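Local atomic coordinates of ribokinase (Thermotoga maritima, PDB entry 1VM7), a protein that probably phosphorylates D-ribose at O-5 with magnesium-bound ATP, yielding D-ribose 5-phosphate for nucleotide and amino-acid synthesis or the pentose phosphate pathway. Residues A[15-20]-A[67-72]; A[58-63]-A[296-301]. One frame throughout, in Å; residues are numbered along the deposited sequence.

Interaction 1. Residues A[15-20]-A[67-72]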
loop_
_atom_site.group_PDB
_atom_site.type_symbol
_atom_site.label_atom_id
_atom_site.label_comp_id
_atom_site.label_asym_id
_atom_site.label_seq_id
_atom_site.Cartn_x
_atom_site.Cartn_y
_atom_site.Cartn_z
ATOM N N LEU A 15 -13.489 2.309 -36.883
ATOM C CA LEU A 15 -12.748 3.491 -36.455
ATOM C C LEU A 15 -11.756 3.087 -35.364
ATOM O O LEU A 15 -12.048 2.210 -34.555
ATOM C CB LEU A 15 -13.700 4.575 -35.947
ATOM C CG LEU A 15 -14.727 5.040 -36.979
ATOM C CD1 LEU A 15 -15.611 6.175 -36.438
ATOM C CD2 LEU A 15 -14.036 5.475 -38.266
ATOM N N VAL A 16 -10.571 3.696 -35.379
ATOM C CA VAL A 16 -9.506 3.301 -34.464
ATOM C C VAL A 16 -9.611 4.123 -33.196
ATOM O O VAL A 16 -9.739 5.347 -33.262
ATOM C CB VAL A 16 -8.096 3.459 -35.089
ATOM C CG1 VAL A 16 -7.020 3.239 -34.040
ATOM C CG2 VAL A 16 -7.922 2.488 -36.230
ATOM N N ILE A 17 -9.565 3.429 -32.059
ATOM C CA ILE A 17 -9.720 4.047 -30.730
ATOM C C ILE A 17 -8.380 4.154 -29.967
ATOM O O ILE A 17 -7.609 3.192 -29.865
ATOM C CB ILE A 17 -10.704 3.244 -29.820
ATOM C CG1 ILE A 17 -12.104 3.167 -30.435
ATOM C CG2 ILE A 17 -10.730 3.839 -28.388
ATOM C CD1 ILE A 17 -13.062 2.241 -29.687
ATOM N N SER A 18 -8.127 5.343 -29.434
ATOM C CA SER A 18 -7.055 5.569 -28.495
ATOM C C SER A 18 -7.629 6.030 -27.178
ATOM O O SER A 18 -8.591 6.794 -27.146
ATOM C CB SER A 18 -6.115 6.641 -29.007
ATOM O OG SER A 18 -5.403 6.183 -30.129
ATOM N N VAL A 19 -7.053 5.541 -26.085
ATOM C CA VAL A 19 -7.345 6.042 -24.756
ATOM C C VAL A 19 -6.081 6.752 -24.303
ATOM O O VAL A 19 -4.986 6.236 -24.489
ATOM C CB VAL A 19 -7.697 4.937 -23.680
ATOM C CG1 VAL A 19 -8.069 5.594 -22.371
ATOM C CG2 VAL A 19 -8.825 4.066 -24.110
ATOM N N VAL A 20 -6.236 7.954 -23.755
ATOM C CA VAL A 20 -5.118 8.667 -23.176
ATOM C C VAL A 20 -5.486 8.929 -21.719
ATOM O O VAL A 20 -6.400 9.676 -21.417
ATOM C CB VAL A 20 -4.802 9.972 -23.915
ATOM C CG1 VAL A 20 -3.624 10.669 -23.239
ATOM C CG2 VAL A 20 -4.494 9.700 -25.400
ATOM N N LYS A 67 -10.294 -5.802 -30.946
ATOM C CA LYS A 67 -9.231 -5.332 -31.822
ATOM C C LYS A 67 -8.137 -4.637 -31.029
ATOM O O LYS A 67 -7.426 -3.802 -31.565
ATOM C CB LYS A 67 -9.823 -4.377 -32.841
ATOM C CG LYS A 67 -10.767 -5.086 -33.801
ATOM C CD LYS A 67 -11.178 -4.187 -34.905
ATOM C CE LYS A 67 -12.289 -4.814 -35.748
ATOM N NZ LYS A 67 -12.456 -6.281 -35.601
ATOM N N GLY A 68 -7.991 -5.008 -29.757
ATOM C CA GLY A 68 -6.997 -4.402 -28.896
ATOM C C GLY A 68 -7.398 -2.988 -28.556
ATOM O O GLY A 68 -8.572 -2.626 -28.664
ATOM N N CYS A 69 -6.423 -2.188 -28.137
ATOM C CA CYS A 69 -6.652 -0.780 -27.846
ATOM C C CYS A 69 -5.348 -0.005 -27.744
ATOM O O CYS A 69 -4.395 -0.463 -27.140
ATOM C CB CYS A 69 -7.462 -0.614 -26.568
ATOM S SG CYS A 69 -8.075 1.112 -26.215
ATOM N N ARG A 70 -5.305 1.158 -28.374
ATOM C CA ARG A 70 -4.202 2.086 -28.208
ATOM C C ARG A 70 -4.459 2.867 -26.928
ATOM O O ARG A 70 -5.527 3.451 -26.722
ATOM C CB ARG A 70 -4.087 3.001 -29.408
ATOM C CG ARG A 70 -3.847 2.215 -30.662
ATOM C CD ARG A 70 -3.819 3.057 -31.889
ATOM N NE ARG A 70 -3.586 2.208 -33.058
ATOM C CZ ARG A 70 -2.986 2.604 -34.179
ATOM N NH1 ARG A 70 -2.529 3.847 -34.321
ATOM N NH2 ARG A 70 -2.837 1.736 -35.176
ATOM N N PHE A 71 -3.493 2.826 -26.036
ATOM C CA PHE A 71 -3.692 3.344 -24.713
ATOM C C PHE A 71 -2.417 4.023 -24.320
ATOM O O PHE A 71 -1.425 3.348 -24.007
ATOM C CB PHE A 71 -4.028 2.207 -23.753
ATOM C CG PHE A 71 -4.159 2.621 -22.306
ATOM C CD1 PHE A 71 -4.639 3.900 -21.940
ATOM C CD2 PHE A 71 -3.876 1.699 -21.297
ATOM C CE1 PHE A 71 -4.780 4.266 -20.633
ATOM C CE2 PHE A 71 -4.028 2.060 -19.939
ATOM C CZ PHE A 71 -4.483 3.361 -19.624
ATOM N N VAL A 72 -2.412 5.357 -24.428
ATOM C CA VAL A 72 -1.266 6.144 -23.990
ATOM C C VAL A 72 -1.430 6.341 -22.504
ATOM O O VAL A 72 -2.451 6.870 -22.016
ATOM C CB VAL A 72 -1.102 7.480 -24.757
ATOM C CG1 VAL A 72 0.158 8.219 -24.289
ATOM C CG2 VAL A 72 -0.976 7.173 -26.233
HETATM O O HOH W 1 -3.055 6.245 -32.425
#

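Interaction 2. Residues A[58-63]-A[296-301]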
loop_
_atom_site.group_PDB
_atom_site.type_symbol
_atom_site.label_atom_id
_atom_site.label_comp_id
_atom_site.label_asym_id
_atom_site.label_seq_id
_atom_site.Cartn_x
_atom_site.Cartn_y
_atom_site.Cartn_z
ATOM N N ALA A 58 -9.628 1.297 -21.579
ATOM C CA ALA A 58 -8.834 0.614 -22.605
ATOM C C ALA A 58 -9.090 -0.895 -22.592
ATOM O O ALA A 58 -9.264 -1.529 -23.641
ATOM C CB ALA A 58 -7.407 0.871 -22.392
ATOM N N VAL A 59 -9.085 -1.477 -21.407
ATOM C CA VAL A 59 -9.339 -2.923 -21.253
ATOM C C VAL A 59 -10.755 -3.268 -21.731
ATOM O O VAL A 59 -10.988 -4.344 -22.299
ATOM C CB VAL A 59 -9.130 -3.377 -19.786
ATOM C CG1 VAL A 59 -9.608 -4.831 -19.563
ATOM C CG2 VAL A 59 -7.696 -3.256 -19.392
ATOM N N THR A 60 -11.697 -2.348 -21.496
ATOM C CA THR A 60 -13.038 -2.513 -22.010
ATOM C C THR A 60 -13.013 -2.502 -23.545
ATOM O O THR A 60 -13.580 -3.386 -24.176
ATOM C CB THR A 60 -14.029 -1.453 -21.409
ATOM O OG1 THR A 60 -14.057 -1.578 -19.974
ATOM C CG2 THR A 60 -15.387 -1.655 -21.928
ATOM N N VAL A 61 -12.346 -1.513 -24.123
ATOM C CA VAL A 61 -12.266 -1.389 -25.557
ATOM C C VAL A 61 -11.690 -2.663 -26.173
ATOM O O VAL A 61 -12.312 -3.235 -27.076
ATOM C CB VAL A 61 -11.467 -0.131 -25.940
ATOM C CG1 VAL A 61 -11.080 -0.176 -27.409
ATOM C CG2 VAL A 61 -12.299 1.159 -25.592
ATOM N N ALA A 62 -10.558 -3.124 -25.631
ATOM C CA ALA A 62 -9.856 -4.295 -26.116
ATOM C C ALA A 62 -10.730 -5.527 -26.017
ATOM O O ALA A 62 -10.899 -6.259 -26.997
ATOM C CB ALA A 62 -8.531 -4.498 -25.340
ATOM N N LYS A 63 -11.362 -5.717 -24.866
ATOM C CA LYS A 63 -12.125 -6.937 -24.622
ATOM C C LYS A 63 -13.456 -6.956 -25.367
ATOM O O LYS A 63 -13.859 -7.987 -25.904
ATOM C CB LYS A 63 -12.313 -7.107 -23.115
ATOM C CG LYS A 63 -12.672 -8.520 -22.670
ATOM C CD LYS A 63 -12.516 -8.673 -21.158
ATOM C CE LYS A 63 -13.108 -10.026 -20.722
ATOM N NZ LYS A 63 -13.341 -10.024 -19.230
ATOM N N SER A 296 -11.919 -7.026 -13.650
ATOM C CA SER A 296 -12.469 -8.361 -13.612
ATOM C C SER A 296 -13.982 -8.409 -13.954
ATOM O O SER A 296 -14.467 -9.458 -14.304
ATOM C CB SER A 296 -12.199 -9.024 -12.251
ATOM O OG SER A 296 -12.998 -8.445 -11.242
ATOM N N SER A 297 -14.712 -7.297 -13.864
ATOM C CA SER A 297 -16.143 -7.300 -14.197
ATOM C C SER A 297 -16.454 -7.092 -15.680
ATOM O O SER A 297 -17.616 -7.131 -16.070
ATOM C CB SER A 297 -16.877 -6.190 -13.440
ATOM O OG SER A 297 -16.471 -4.934 -13.986
ATOM N N ILE A 298 -15.444 -6.740 -16.464
ATOM C CA ILE A 298 -15.654 -6.309 -17.838
ATOM C C ILE A 298 -16.125 -7.506 -18.659
ATOM O O ILE A 298 -15.438 -8.514 -18.717
ATOM C CB ILE A 298 -14.366 -5.711 -18.437
ATOM C CG1 ILE A 298 -14.026 -4.426 -17.685
ATOM C CG2 ILE A 298 -14.560 -5.442 -19.927
ATOM C CD1 ILE A 298 -12.650 -3.818 -17.936
ATOM N N PRO A 299 -17.334 -7.435 -19.259
ATOM C CA PRO A 299 -17.684 -8.606 -20.010
ATOM C C PRO A 299 -16.909 -8.778 -21.344
ATOM O O PRO A 299 -16.320 -7.856 -21.895
ATOM C CB PRO A 299 -19.184 -8.410 -20.284
ATOM C CG PRO A 299 -19.315 -6.984 -20.366
ATOM C CD PRO A 299 -18.414 -6.440 -19.315
ATOM N N ALA A 300 -16.900 -9.997 -21.827
ATOM C CA ALA A 300 -16.390 -10.259 -23.152
ATOM C C ALA A 300 -17.513 -9.939 -24.158
ATOM O O ALA A 300 -18.703 -9.967 -23.817
ATOM C CB ALA A 300 -15.949 -11.712 -23.269
ATOM N N ARG A 301 -17.114 -9.604 -25.380
ATOM C CA ARG A 301 -18.035 -9.242 -26.435
ATOM C C ARG A 301 -19.204 -10.226 -26.579
ATOM O O ARG A 301 -20.351 -9.819 -26.670
ATOM C CB ARG A 301 -17.278 -9.136 -27.764
ATOM C CG ARG A 301 -18.150 -8.721 -28.937
ATOM C CD ARG A 301 -19.043 -7.531 -28.577
ATOM N NE ARG A 301 -19.673 -7.013 -29.779
ATOM C CZ ARG A 301 -19.129 -6.129 -30.604
ATOM N NH1 ARG A 301 -17.928 -5.642 -30.373
ATOM N NH2 ARG A 301 -19.806 -5.736 -31.671
#

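Interaction 1. Residues A[15-20]-A[67-72]
Val19 lies between Arg70 and Val72 on the neighbouring parallel strand and bonds to both through its backbone. Its N reaches Arg70 O at 2.7 Å, and its O accepts from Val72 N, also at 2.7 Å. Arg70 N adds a weak bond to Ile17 O. CA-H...O contacts, such as Ser18 CA to Arg70 O at 3.2 Å, supplement this pairing.

Apolar contacts occupy the face with Val19, Cys69 and Phe71. Val19 CG2 touches Cys69 SG at 3.7 Å, while CG1, anti to the backbone N (chi1 -176°), leans on CD1 and CE1 of the Phe71 ring. The same ring meets Tyr88 edge-to-face and packs on Ala55 of helix 53-65. On the other face Val20 and Val72 run alongside each other, with Val20 CG2 4.1 Å from Val72 CB. There the extended Arg70 chain runs past Ser18 OG, which is 3.5 Å from Arg70 CB, and Val16 CG1 lies over one face of the guanidinium, offset toward its rim, 3.7 Å from Arg70 NE.

The polar link is a water in the guanidinium plane that accepts from Arg70 NH1 at 3.1 Å and is hydrogen-bonded to Ser18 OG.

With strand 143-146 beyond, this is the parallel core of the large PfkB-kinase sheet, whose connection passes through strands 24-30 and 40-51 of the smaller sheet before helix 53-65 completes a crossover to strand 69-75.

Interaction 2. Residues A[58-63]-A[296-301]
Ile298 meets helix 53-65 through its delta methyl CD1, 3.6 Å from Val59 CG1 and 3.3 Å from Thr60 OG1, the hydroxyl itself being hydrogen-bonded to Asn56 O one turn back in the helix. Ile298 CG1, anti to its own carbonyl carbon (chi1 -66°), carries CD1 to these two residues, while Ile298 CG2 rests near Thr60 CA.

The carbonyl of Ile298 takes the ammonium group of Lys63: Lys63 NZ to Ile298 O is 2.6 Å, with a C=O...N angle of 158°. The extended lysine chain passes Pro299 O, 3.8 Å from Lys63 CG, and Ala300, and ends at Ile298 O. An alanine in place of Lys63 would probably leave Ile298 O without this donor and open a gap beside Pro299 and Ala300. Ala300, the N-cap of the following helix, brings its CB to 4.2 Å from Lys63 CE. Arg301 sets its backbone N 3.7 Å from Lys63 O, and its guanidinium bonds to Ile64 O.

The loop thus runs past one side of helix 53-65 into helix 301-309. Helix 256-269 adds Val259 against Thr60 and Ile298, helix 274-288 packs on Pro299, and strand 69-75 packs against the far side chains of helix 53-65, Ala58 and Val61.

Helix 53-65 joins the two contacts, whose centres lie about 13 Å apart. Residues 58-63 press on strand 69-75 of interaction 1, with Val61 CG1 3.5 Å from Cys69 SG and Ala58 CB 3.7 Å from Phe71 CG, while Val59, Thr60 and Lys63 meet the loop of interaction 2. The helix is packed between the central sheet and the loop 296-301 that precedes the last helix. In interaction 1 the Phe71 side chain is about 4 Å from that of Ala55, a predicted substrate-binding residue. In interaction 2, segment 296-301 holds Ser297, a predicted potassium-site residue that does not touch helix 53-65, and the Pro299 side chain lies about 4 Å from those of Ser288 and Arg291 of that site.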